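PDB 4OGZ: putative alpha-galactosidase/melibiase from Bacteroides fragilis, which probably hydrolyses terminal, non-reducing alpha-D-galactose residues from alpha-D-galactosides, as alpha-galactosidases of glycoside hydrolase family 27 do. Local coordinates for residues A[30-33]-A[38-41]; A[153-158]-A[202-207]; A[295-300]-A[418-423]; A[403-408]-A[432-437]. All blocks are in the same frame, centred on the assembly; numbering follows the deposited sequence.

Contact 1 of 4, residues A[30-33]-A[38-41]; sequences LFYI and ERPI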
loop_
_atom_site.group_PDB
_atom_site.type_symbol
_atom_site.label_atom_id
_atom_site.label_comp_id
_atom_site.label_asym_id
_atom_site.label_seq_id
_atom_site.Cartn_x
_atom_site.Cartn_y
_atom_site.Cartn_z
ATOM N N LEU A 30 -16.766 0.796 -3.632
ATOM C CA LEU A 30 -16.644 -0.454 -2.922
ATOM C C LEU A 30 -15.716 -0.282 -1.708
ATOM O O LEU A 30 -14.586 0.222 -1.838
ATOM C CB LEU A 30 -16.060 -1.541 -3.857
ATOM C CG LEU A 30 -15.987 -2.908 -3.209
ATOM C CD1 LEU A 30 -17.368 -3.453 -2.938
ATOM C CD2 LEU A 30 -15.177 -3.875 -4.106
ATOM N N PHE A 31 -16.170 -0.706 -0.531
ATOM C CA PHE A 31 -15.327 -0.674 0.682
ATOM C C PHE A 31 -15.768 -1.719 1.692
ATOM O O PHE A 31 -16.934 -1.751 2.119
ATOM C CB PHE A 31 -15.344 0.712 1.315
ATOM C CG PHE A 31 -14.414 0.856 2.501
ATOM C CD1 PHE A 31 -13.041 0.884 2.335
ATOM C CD2 PHE A 31 -14.920 0.957 3.770
ATOM C CE1 PHE A 31 -12.188 0.991 3.436
ATOM C CE2 PHE A 31 -14.081 1.081 4.870
ATOM C CZ PHE A 31 -12.708 1.118 4.710
ATOM N N TYR A 32 -14.864 -2.642 1.995
ATOM C CA TYR A 32 -15.047 -3.564 3.104
ATOM C C TYR A 32 -14.506 -2.890 4.371
ATOM O O TYR A 32 -13.371 -2.429 4.399
ATOM C CB TYR A 32 -14.304 -4.874 2.877
ATOM C CG TYR A 32 -14.283 -5.753 4.107
ATOM C CD1 TYR A 32 -15.404 -6.479 4.491
ATOM C CD2 TYR A 32 -13.146 -5.847 4.911
ATOM C CE1 TYR A 32 -15.391 -7.287 5.627
ATOM C CE2 TYR A 32 -13.133 -6.654 6.040
ATOM C CZ TYR A 32 -14.285 -7.349 6.392
ATOM O OH TYR A 32 -14.294 -8.161 7.490
ATOM N N ILE A 33 -15.317 -2.891 5.412
ATOM C CA ILE A 33 -14.970 -2.266 6.694
ATOM C C ILE A 33 -14.047 -3.204 7.460
ATOM O O ILE A 33 -14.513 -4.210 7.972
ATOM C CB ILE A 33 -16.200 -2.036 7.548
ATOM C CG1 ILE A 33 -17.209 -1.144 6.817
ATOM C CG2 ILE A 33 -15.827 -1.431 8.910
ATOM C CD1 ILE A 33 -18.614 -1.362 7.330
ATOM N N GLU A 38 -14.113 -11.372 17.365
ATOM C CA GLU A 38 -14.734 -12.668 17.212
ATOM C C GLU A 38 -15.904 -12.616 16.230
ATOM O O GLU A 38 -16.675 -11.681 16.207
ATOM C CB GLU A 38 -15.210 -13.181 18.560
ATOM C CG GLU A 38 -15.727 -14.615 18.502
ATOM C CD GLU A 38 -16.139 -15.195 19.855
ATOM O OE1 GLU A 38 -15.241 -15.461 20.696
ATOM O OE2 GLU A 38 -17.353 -15.406 20.071
ATOM N N ARG A 39 -16.011 -13.655 15.421
ATOM C CA ARG A 39 -17.104 -13.813 14.484
ATOM C C ARG A 39 -18.219 -14.663 15.094
ATOM O O ARG A 39 -17.967 -15.477 15.967
ATOM C CB ARG A 39 -16.591 -14.477 13.197
ATOM C CG ARG A 39 -16.187 -13.510 12.107
ATOM C CD ARG A 39 -15.260 -12.394 12.577
ATOM N NE ARG A 39 -15.036 -11.466 11.484
ATOM C CZ ARG A 39 -14.232 -10.408 11.516
ATOM N NH1 ARG A 39 -13.574 -10.083 12.625
ATOM N NH2 ARG A 39 -14.119 -9.644 10.434
ATOM N N PRO A 40 -19.447 -14.515 14.607
ATOM C CA PRO A 40 -19.834 -13.621 13.532
ATOM C C PRO A 40 -19.974 -12.185 14.012
ATOM O O PRO A 40 -20.153 -11.931 15.209
ATOM C CB PRO A 40 -21.189 -14.173 13.077
ATOM C CG PRO A 40 -21.700 -14.938 14.227
ATOM C CD PRO A 40 -20.534 -15.402 15.026
ATOM N N ILE A 41 -19.846 -11.273 13.052
ATOM C CA ILE A 41 -20.015 -9.850 13.256
ATOM C C ILE A 41 -21.161 -9.355 12.390
ATOM O O ILE A 41 -21.369 -9.836 11.297
ATOM C CB ILE A 41 -18.699 -9.131 12.916
ATOM C CG1 ILE A 41 -17.723 -9.339 14.069
ATOM C CG2 ILE A 41 -18.904 -7.643 12.659
ATOM C CD1 ILE A 41 -16.364 -8.739 13.864
#

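Contact 2 of 4, residues A[153-158]-A[202-207]; sequences DGHIQI and EEIDAR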
loop_
_atom_site.group_PDB
_atom_site.type_symbol
_atom_site.label_atom_id
_atom_site.label_comp_id
_atom_site.label_asym_id
_atom_site.label_seq_id
_atom_site.Cartn_x
_atom_site.Cartn_y
_atom_site.Cartn_z
ATOM N N ASP A 153 -7.385 -7.265 -33.828
ATOM C CA ASP A 153 -8.424 -6.239 -33.644
ATOM C C ASP A 153 -7.942 -4.989 -32.911
ATOM O O ASP A 153 -8.742 -4.115 -32.619
ATOM C CB ASP A 153 -9.589 -6.850 -32.873
ATOM C CG ASP A 153 -9.194 -7.327 -31.458
ATOM O OD1 ASP A 153 -7.991 -7.382 -31.087
ATOM O OD2 ASP A 153 -10.124 -7.665 -30.707
ATOM N N GLY A 154 -6.669 -4.925 -32.540
ATOM C CA GLY A 154 -6.132 -3.760 -31.817
ATOM C C GLY A 154 -6.288 -3.802 -30.296
ATOM O O GLY A 154 -5.918 -2.875 -29.613
ATOM N N HIS A 155 -6.806 -4.894 -29.755
ATOM C CA HIS A 155 -6.928 -5.037 -28.298
ATOM C C HIS A 155 -5.838 -5.902 -27.729
ATOM O O HIS A 155 -5.362 -6.827 -28.379
ATOM C CB HIS A 155 -8.265 -5.635 -27.938
ATOM C CG HIS A 155 -9.373 -4.712 -28.217
ATOM N ND1 HIS A 155 -9.918 -3.900 -27.250
ATOM C CD2 HIS A 155 -9.991 -4.394 -29.377
ATOM C CE1 HIS A 155 -10.866 -3.157 -27.788
ATOM N NE2 HIS A 155 -10.932 -3.439 -29.077
ATOM N N ILE A 156 -5.437 -5.564 -26.522
ATOM C CA ILE A 156 -4.425 -6.292 -25.787
ATOM C C ILE A 156 -5.005 -7.648 -25.423
ATOM O O ILE A 156 -6.201 -7.759 -25.193
ATOM C CB ILE A 156 -3.960 -5.464 -24.561
ATOM C CG1 ILE A 156 -2.673 -6.002 -23.972
ATOM C CG2 ILE A 156 -5.014 -5.457 -23.478
ATOM C CD1 ILE A 156 -2.038 -5.006 -23.011
ATOM N N GLN A 157 -4.205 -8.712 -25.499
ATOM C CA GLN A 157 -4.760 -10.069 -25.354
ATOM C C GLN A 157 -4.417 -10.654 -23.981
ATOM O O GLN A 157 -3.273 -10.655 -23.559
ATOM C CB GLN A 157 -4.301 -10.985 -26.489
ATOM C CG GLN A 157 -4.747 -10.497 -27.867
ATOM C CD GLN A 157 -6.256 -10.567 -28.059
ATOM O OE1 GLN A 157 -6.875 -11.620 -27.821
ATOM N NE2 GLN A 157 -6.862 -9.444 -28.499
ATOM N N ILE A 158 -5.447 -11.098 -23.275
ATOM C CA ILE A 158 -5.280 -11.727 -21.992
ATOM C C ILE A 158 -4.700 -13.084 -22.304
ATOM O O ILE A 158 -5.103 -13.760 -23.247
ATOM C CB ILE A 158 -6.606 -11.907 -21.251
ATOM C CG1 ILE A 158 -7.187 -10.559 -20.844
ATOM C CG2 ILE A 158 -6.453 -12.766 -19.991
ATOM C CD1 ILE A 158 -8.686 -10.620 -20.656
ATOM N N GLU A 202 -3.556 3.902 -25.489
ATOM C CA GLU A 202 -3.915 4.136 -24.110
ATOM C C GLU A 202 -5.428 4.158 -23.911
ATOM O O GLU A 202 -5.934 3.690 -22.878
ATOM C CB GLU A 202 -3.278 5.447 -23.614
ATOM C CG GLU A 202 -1.746 5.457 -23.632
ATOM C CD GLU A 202 -1.116 5.926 -24.935
ATOM O OE1 GLU A 202 -1.843 6.067 -25.971
ATOM O OE2 GLU A 202 0.134 6.102 -24.942
ATOM N N GLU A 203 -6.158 4.721 -24.870
ATOM C CA GLU A 203 -7.592 4.939 -24.688
ATOM C C GLU A 203 -8.272 3.611 -24.799
ATOM O O GLU A 203 -9.137 3.295 -24.001
ATOM C CB GLU A 203 -8.203 5.894 -25.723
ATOM C CG GLU A 203 -7.912 7.364 -25.518
ATOM C CD GLU A 203 -6.476 7.745 -25.875
ATOM O OE1 GLU A 203 -5.773 6.948 -26.552
ATOM O OE2 GLU A 203 -6.047 8.848 -25.460
ATOM N N ILE A 204 -7.878 2.833 -25.798
ATOM C CA ILE A 204 -8.477 1.518 -25.990
ATOM C C ILE A 204 -8.115 0.558 -24.834
ATOM O O ILE A 204 -8.989 -0.148 -24.341
ATOM C CB ILE A 204 -8.192 0.925 -27.379
ATOM C CG1 ILE A 204 -9.204 -0.193 -27.709
ATOM C CG2 ILE A 204 -6.789 0.406 -27.475
ATOM C CD1 ILE A 204 -10.337 0.228 -28.638
ATOM N N ASP A 205 -6.880 0.598 -24.326
ATOM C CA ASP A 205 -6.548 -0.247 -23.172
ATOM C C ASP A 205 -7.274 0.212 -21.879
ATOM O O ASP A 205 -7.789 -0.595 -21.131
ATOM C CB ASP A 205 -5.043 -0.314 -22.975
ATOM C CG ASP A 205 -4.318 -1.033 -24.108
ATOM O OD1 ASP A 205 -4.946 -1.555 -25.052
ATOM O OD2 ASP A 205 -3.081 -1.055 -24.079
ATOM N N ALA A 206 -7.358 1.521 -21.644
ATOM C CA ALA A 206 -8.034 2.012 -20.461
ATOM C C ALA A 206 -9.510 1.636 -20.474
ATOM O O ALA A 206 -10.080 1.298 -19.446
ATOM C CB ALA A 206 -7.882 3.516 -20.356
ATOM N N ARG A 207 -10.130 1.703 -21.644
ATOM C CA ARG A 207 -11.528 1.287 -21.794
ATOM C C ARG A 207 -11.675 -0.197 -21.475
ATOM O O ARG A 207 -12.572 -0.586 -20.745
ATOM C CB ARG A 207 -12.046 1.578 -23.213
ATOM C CG ARG A 207 -13.325 0.840 -23.626
ATOM C CD ARG A 207 -14.330 1.694 -24.411
ATOM N NE ARG A 207 -13.846 2.087 -25.725
ATOM C CZ ARG A 207 -13.263 3.251 -26.023
ATOM N NH1 ARG A 207 -13.067 4.190 -25.101
ATOM N NH2 ARG A 207 -12.862 3.479 -27.268
HETATM O O HOH W 1 -6.654 -3.327 -25.570
#

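Contact 3 of 4, residues A[295-300]-A[418-423]; sequences GILNIL and LNRISG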
loop_
_atom_site.group_PDB
_atom_site.type_symbol
_atom_site.label_atom_id
_atom_site.label_comp_id
_atom_site.label_asym_id
_atom_site.label_seq_id
_atom_site.Cartn_x
_atom_site.Cartn_y
_atom_site.Cartn_z
ATOM N N GLY A 295 18.718 -2.327 -2.136
ATOM C CA GLY A 295 18.500 -2.769 -0.762
ATOM C C GLY A 295 17.553 -1.847 -0.028
ATOM O O GLY A 295 17.331 -0.707 -0.432
ATOM N N ILE A 296 17.012 -2.342 1.076
ATOM C CA ILE A 296 16.089 -1.564 1.889
ATOM C C ILE A 296 16.712 -0.214 2.280
ATOM O O ILE A 296 16.039 0.843 2.145
ATOM C CB ILE A 296 15.642 -2.361 3.119
ATOM C CG1 ILE A 296 14.839 -3.613 2.672
ATOM C CG2 ILE A 296 14.803 -1.499 4.052
ATOM C CD1 ILE A 296 14.815 -4.727 3.706
ATOM N N LEU A 297 17.968 -0.225 2.731
ATOM C CA LEU A 297 18.618 1.015 3.208
ATOM C C LEU A 297 18.873 2.012 2.087
ATOM O O LEU A 297 18.827 3.203 2.290
ATOM C CB LEU A 297 19.938 0.723 3.907
ATOM C CG LEU A 297 19.891 -0.025 5.252
ATOM C CD1 LEU A 297 21.285 -0.107 5.884
ATOM C CD2 LEU A 297 18.892 0.634 6.190
ATOM N N ASN A 298 19.130 1.515 0.891
ATOM C CA ASN A 298 19.346 2.410 -0.255
ATOM C C ASN A 298 18.074 3.171 -0.594
ATOM O O ASN A 298 18.109 4.365 -0.861
ATOM C CB ASN A 298 19.838 1.605 -1.454
ATOM C CG ASN A 298 20.940 0.628 -1.080
ATOM O OD1 ASN A 298 20.701 -0.566 -0.838
ATOM N ND2 ASN A 298 22.140 1.142 -0.961
ATOM N N ILE A 299 16.946 2.472 -0.530
ATOM C CA ILE A 299 15.656 3.078 -0.814
ATOM C C ILE A 299 15.313 4.147 0.243
ATOM O O ILE A 299 14.778 5.211 -0.096
ATOM C CB ILE A 299 14.560 1.997 -0.970
ATOM C CG1 ILE A 299 14.809 1.207 -2.259
ATOM C CG2 ILE A 299 13.181 2.609 -1.037
ATOM C CD1 ILE A 299 13.883 0.010 -2.460
ATOM N N LEU A 300 15.628 3.895 1.511
ATOM C CA LEU A 300 15.432 4.940 2.550
ATOM C C LEU A 300 16.170 6.244 2.236
ATOM O O LEU A 300 15.604 7.361 2.376
ATOM C CB LEU A 300 15.846 4.422 3.941
ATOM C CG LEU A 300 15.072 3.250 4.521
ATOM C CD1 LEU A 300 15.599 3.025 5.943
ATOM C CD2 LEU A 300 13.569 3.435 4.540
ATOM N N LEU A 418 16.172 3.854 14.129
ATOM C CA LEU A 418 16.652 2.718 13.299
ATOM C C LEU A 418 18.132 2.561 13.382
ATOM O O LEU A 418 18.860 3.558 13.277
ATOM C CB LEU A 418 16.285 2.988 11.857
ATOM C CG LEU A 418 16.707 2.040 10.740
ATOM C CD1 LEU A 418 15.979 0.724 10.892
ATOM C CD2 LEU A 418 16.412 2.675 9.404
ATOM N N ASN A 419 18.582 1.307 13.526
ATOM C CA ASN A 419 19.991 0.966 13.511
ATOM C C ASN A 419 20.325 0.522 12.126
ATOM O O ASN A 419 19.785 -0.463 11.623
ATOM C CB ASN A 419 20.286 -0.139 14.507
ATOM C CG ASN A 419 21.743 -0.550 14.545
ATOM O OD1 ASN A 419 22.535 -0.190 13.678
ATOM N ND2 ASN A 419 22.103 -1.340 15.559
ATOM N N ARG A 420 21.222 1.247 11.491
ATOM C CA ARG A 420 21.555 0.944 10.115
ATOM C C ARG A 420 22.758 0.017 10.028
ATOM O O ARG A 420 23.028 -0.495 8.949
ATOM C CB ARG A 420 21.841 2.224 9.321
ATOM C CG ARG A 420 20.605 2.808 8.648
ATOM C CD ARG A 420 20.944 3.995 7.761
ATOM N NE ARG A 420 21.150 5.161 8.608
ATOM C CZ ARG A 420 22.302 5.751 8.868
ATOM N NH1 ARG A 420 23.439 5.340 8.351
ATOM N NH2 ARG A 420 22.306 6.791 9.668
ATOM N N ILE A 421 23.470 -0.207 11.133
ATOM C CA ILE A 421 24.733 -0.984 11.074
ATOM C C ILE A 421 24.575 -2.388 11.656
ATOM O O ILE A 421 23.512 -2.762 12.139
ATOM C CB ILE A 421 25.916 -0.250 11.765
ATOM C CG1 ILE A 421 25.679 -0.079 13.267
ATOM C CG2 ILE A 421 26.165 1.096 11.108
ATOM C CD1 ILE A 421 26.920 0.303 14.043
ATOM N N SER A 422 25.621 -3.199 11.585
ATOM C CA SER A 422 25.502 -4.602 12.022
ATOM C C SER A 422 26.016 -4.849 13.461
ATOM O O SER A 422 26.240 -5.987 13.862
ATOM C CB SER A 422 26.239 -5.492 11.020
ATOM O OG SER A 422 27.565 -5.020 10.877
ATOM N N GLY A 423 26.212 -3.782 14.222
ATOM C CA GLY A 423 26.505 -3.873 15.628
ATOM C C GLY A 423 25.451 -3.100 16.400
ATOM O O GLY A 423 24.685 -2.348 15.802
#

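Contact 4 of 4, residues A[403-408]-A[432-437]; sequences VWVKPL and KTVEGL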
loop_
_atom_site.group_PDB
_atom_site.type_symbol
_atom_site.label_atom_id
_atom_site.label_comp_id
_atom_site.label_asym_id
_atom_site.label_seq_id
_atom_site.Cartn_x
_atom_site.Cartn_y
_atom_site.Cartn_z
ATOM N N VAL A 403 16.811 8.859 13.177
ATOM C CA VAL A 403 15.621 9.129 13.909
ATOM C C VAL A 403 14.626 9.729 12.917
ATOM O O VAL A 403 14.936 10.709 12.265
ATOM C CB VAL A 403 15.894 10.073 15.081
ATOM C CG1 VAL A 403 14.590 10.409 15.778
ATOM C CG2 VAL A 403 16.880 9.433 16.060
ATOM N N TRP A 404 13.456 9.093 12.782
ATOM C CA TRP A 404 12.410 9.517 11.866
ATOM C C TRP A 404 11.209 9.981 12.681
ATOM O O TRP A 404 10.955 9.429 13.741
ATOM C CB TRP A 404 11.971 8.407 10.944
ATOM C CG TRP A 404 12.978 7.903 9.927
ATOM C CD1 TRP A 404 14.070 7.135 10.168
ATOM C CD2 TRP A 404 12.914 8.068 8.494
ATOM N NE1 TRP A 404 14.714 6.840 8.978
ATOM C CE2 TRP A 404 14.034 7.419 7.943
ATOM C CE3 TRP A 404 12.044 8.752 7.632
ATOM C CZ2 TRP A 404 14.282 7.379 6.550
ATOM C CZ3 TRP A 404 12.290 8.734 6.272
ATOM C CH2 TRP A 404 13.398 8.027 5.735
ATOM N N VAL A 405 10.499 11.004 12.188
ATOM C CA VAL A 405 9.337 11.572 12.913
ATOM C C VAL A 405 8.096 11.868 12.012
ATOM O O VAL A 405 8.163 12.464 10.938
ATOM C CB VAL A 405 9.747 12.806 13.725
ATOM C CG1 VAL A 405 10.563 13.751 12.879
ATOM C CG2 VAL A 405 8.519 13.505 14.329
ATOM N N LYS A 406 6.981 11.335 12.464
ATOM C CA LYS A 406 5.716 11.397 11.750
ATOM C C LYS A 406 4.661 12.028 12.667
ATOM O O LYS A 406 4.231 11.433 13.655
ATOM C CB LYS A 406 5.292 9.983 11.316
ATOM C CG LYS A 406 4.168 9.970 10.284
ATOM C CD LYS A 406 3.576 8.584 10.127
ATOM C CE LYS A 406 2.823 8.386 8.818
ATOM N NZ LYS A 406 1.765 9.379 8.550
ATOM N N PRO A 407 4.279 13.270 12.391
ATOM C CA PRO A 407 3.180 13.813 13.208
ATOM C C PRO A 407 1.864 13.100 12.923
ATOM O O PRO A 407 1.561 12.868 11.771
ATOM C CB PRO A 407 3.084 15.285 12.783
ATOM C CG PRO A 407 4.289 15.554 11.929
ATOM C CD PRO A 407 4.804 14.225 11.411
ATOM N N LEU A 408 1.069 12.821 13.970
ATOM C CA LEU A 408 -0.194 12.062 13.833
ATOM C C LEU A 408 -1.387 12.969 14.096
ATOM O O LEU A 408 -1.242 14.083 14.633
ATOM C CB LEU A 408 -0.219 10.835 14.757
ATOM C CG LEU A 408 0.975 9.857 14.594
ATOM C CD1 LEU A 408 0.970 8.722 15.610
ATOM C CD2 LEU A 408 1.056 9.223 13.205
ATOM N N LYS A 432 14.653 17.458 23.006
ATOM C CA LYS A 432 15.324 18.211 21.929
ATOM C C LYS A 432 15.814 17.339 20.756
ATOM O O LYS A 432 16.491 17.814 19.881
ATOM C CB LYS A 432 16.455 18.997 22.539
ATOM C CG LYS A 432 15.904 20.148 23.364
ATOM C CD LYS A 432 16.981 21.142 23.762
ATOM C CE LYS A 432 16.372 22.171 24.680
ATOM N NZ LYS A 432 17.390 23.180 25.048
ATOM N N THR A 433 15.440 16.078 20.735
ATOM C CA THR A 433 15.832 15.218 19.634
ATOM C C THR A 433 15.208 15.695 18.319
ATOM O O THR A 433 15.912 15.765 17.305
ATOM C CB THR A 433 15.486 13.759 19.930
ATOM O OG1 THR A 433 16.114 13.360 21.149
ATOM C CG2 THR A 433 15.962 12.843 18.797
ATOM N N VAL A 434 13.903 16.027 18.363
ATOM C CA VAL A 434 13.190 16.616 17.228
ATOM C C VAL A 434 12.257 17.706 17.721
ATOM O O VAL A 434 11.865 17.707 18.876
ATOM C CB VAL A 434 12.387 15.590 16.390
ATOM C CG1 VAL A 434 13.313 14.497 15.848
ATOM C CG2 VAL A 434 11.248 14.973 17.207
ATOM N N GLU A 435 11.912 18.617 16.830
ATOM C CA GLU A 435 11.028 19.738 17.159
ATOM C C GLU A 435 9.674 19.223 17.675
ATOM O O GLU A 435 9.044 18.338 17.065
ATOM C CB GLU A 435 10.804 20.639 15.945
ATOM C CG GLU A 435 11.855 21.721 15.783
ATOM C CD GLU A 435 11.891 22.361 14.395
ATOM O OE1 GLU A 435 12.136 21.640 13.387
ATOM O OE2 GLU A 435 11.715 23.607 14.328
ATOM N N GLY A 436 9.279 19.741 18.826
ATOM C CA GLY A 436 7.944 19.570 19.349
ATOM C C GLY A 436 7.654 18.217 19.954
ATOM O O GLY A 436 6.503 17.804 20.001
ATOM N N LEU A 437 8.683 17.532 20.419
ATOM C CA LEU A 437 8.530 16.197 20.940
ATOM C C LEU A 437 8.184 16.276 22.417
ATOM O O LEU A 437 8.814 17.016 23.159
ATOM C CB LEU A 437 9.821 15.413 20.743
ATOM C CG LEU A 437 9.774 13.966 21.179
ATOM C CD1 LEU A 437 8.790 13.205 20.309
ATOM C CD2 LEU A 437 11.156 13.335 21.119
#

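Contact 1 of 4, residues A[30-33]-A[38-41]
In the N-terminal Ig-like domain, at the connection from strand 28-36 of one sheet to strand 42-46 of the other, Tyr-32, on strand 28-36, meets Arg-39 of the loop that leads into strand 42-46. The two long side chains approach from opposite directions, and the phenol oxygen arrives at the edge of the guanidinium group, in its plane, with Tyr-32 OH 3.3 Å from Arg-39 NH2. The ring and the guanidinium plane are turned 32° against each other. What draws the two polar ends together is a shared anion: Asp-133 OD1 takes a hydrogen bond with Tyr-32 OH and forms a salt bridge with Arg-39 NH2. The other terminal nitrogen, NH1, is bonded to the carbonyl oxygens of Thr-35 and Gly-37, which fixes the rotation of the group. The arginine chain reaches this place by bending at its second torsion (chi2 49°) and then running straight, and Ile-41 CD1 lies over one guanidinium face near its rim. An arginine suits the spot because it can serve the loop carbonyls and the carboxylate at once, while tyrosine combines a ring for the interior with a hydroxyl for the aspartate. The ring also makes a cation-pi contact with Arg-132. It packs on Ile-60 of strand 60-64 and Trp-43 of strand 42-46, while Arg-132 and Asp-133 come from the connection between helix 116-128 and strand 138-140 of the barrel, which places the contact where the two domains meet.

Contact 2 of 4, residues A[153-158]-A[202-207]
Ile-204 sends CG1 out opposite its backbone N (chi1 -161°), and His-155 swings its ring to the side away from its own carbonyl carbon (chi1 -69°); these two choices bring the isoleucine branch against the imidazole. The side chains cross at about a right angle. His-155 CE1 lies 3.4 Å from Ile-204 CG1, and the end methyl follows it, with His-155 NE2 3.7 Å from Ile-204 CD1. The isoleucine approaches the ring obliquely. A histidine is apt here because its CE1 can pack on the CG1-CD1 branch while ND1 hydrogen-bonds Asp-208 OD2, one turn further along helix 202-211. The other isoleucine branch turns to the loop backbone, Ile-204 CG2 being 4.0 Å from Gly-154 O. In the TIM barrel this is a connection packing on a helix: the loop between strand 138-140 and helix 166-176 lies on the first turns of helix 202-211. Beside the apolar patch a water links the loop backbone to a helix carboxylate, accepting from Ile-156 N at 2.7 Å and donating to Asp-205 OD1 at 2.5 Å. The other carboxylate oxygen, Asp-205 OD2, is held by a salt bridge with Arg-150 and a hydrogen bond with Ser-198. Arg-150 NH1 also bonds Gly-154 O, so this one arginine serves both the loop and the helix. The loop keeps its own shape by an Asx turn, in which His-155 N donates to Asp-153 OD1 at 3.1 Å from above the carboxylate plane, and Gly-154 between them adopts a positive phi. Gln-157 NE2 adds a bond of 3.0 Å to His-155 O.

Contact 3 of 4, residues A[295-300]-A[418-423]
The first turns of helix 296-303 face the end of strand 413-419, and the backbones come closest at Leu-297 and Arg-420, whose CA atoms are 7.5 Å apart. Leu-297 spreads its two methyls over the loop just past the strand. Its CD1 rests 3.5 Å from Arg-420 O, and its CD2 lies 3.7 Å from Arg-420 CG, so the leucine packs on the aliphatic part of the arginine while the charged end turns away at a bend in chi3 (-78°). That guanidinium has its own partners: a salt bridge with Asp-402 and hydrogen bonds to the carbonyls of Ala-398 and Asp-399. Three residues on, Leu-300 presents the same helix face, and its CD1 meets Leu-418 CD2 tip to tip at 3.6 Å. Branched apolar chains fit this buried seam, which joins the TIM barrel to the C-terminal beta sandwich, the two-domain layout of family 27 glycoside hydrolases. Helix 341-353 borders it, Trp-351 touching Leu-300 and Ser-346 touching Leu-418. At the strand's last residue, Asn-419 shapes the turn that follows. Its OD1 accepts from Ile-421 N at 2.7 Å, an Asx turn, and its ND2 donates to Gly-423 O at 2.8 Å, nearly straight (176°), with the acceptor in the plane of the Asn-419 amide. At the opposite segment, Gly-295 takes the N-cap position of the helix.

Contact 4 of 4, residues A[403-408]-A[432-437]
Val-434 has the most surface buried here, and its CG1 is the point on which Val-405 and Val-403 converge. Val-405 reaches straight toward it, tip to tip, with Val-405 CG1 4.1 Å from Val-434 CG1. Val-405 CG1 sits between its backbone N and carbonyl carbon (chi1 48°), on a side chain that already points toward the loop. Val-403, two residues earlier on the same strand, points the same way, and its CG1 is 4.3 Å from Val-434 CG1. The same methyl, Val-403 CG1, also lies 4.1 Å from Thr-433 CG2, the two side chains crossing at about a right angle. Thr-433 suits the margin of this patch because it offers its methyl to the valine while OG1 hydrogen-bonds Asn-430 N. The contact is thus made of methyl groups alone at distances of ordinary apolar packing, and compact beta-branched side chains let the loop come near the sheet. Val-434 also begins a type II beta turn ending at Leu-437, and Gly-436 takes the turn's positive phi (76°), which glycine readily adopts. The apolar patch continues onto Ala-395 and Ile-415, residues of the strands flanking 401-407. On the other face of this strand, Trp-404 points away from the loop and packs on Leu-350 and Met-353 of helix 341-353. Alternate residues therefore serve opposite sides: one face meets the barrel, the other builds the hydrophobic interior typical of the C-terminal antiparallel beta-sandwich domain.

Overall arrangement
The four contacts follow the chain through three domains. Contact 1 belongs to the Ig-like domain and contact 2 to the outer side of the barrel; both are partly buried, but contact 1 is a polar meeting organised by a carboxylate of the barrel domain, while contact 2 mixes isoleucine-histidine packing with a water-bridged carboxylate. Contacts 3 and 4 are buried and apolar, made mostly by leucines in one and valines in the other. They share a sheet, since strands 413-419 and 401-407 are neighbours, and they touch where Leu-300 O lies 4.1 Å from Trp-404 CH2. Contact 3 joins two domains, whereas contact 4 lies within one. Contacts 2 and 4 stand on opposite sides of the chain's centre.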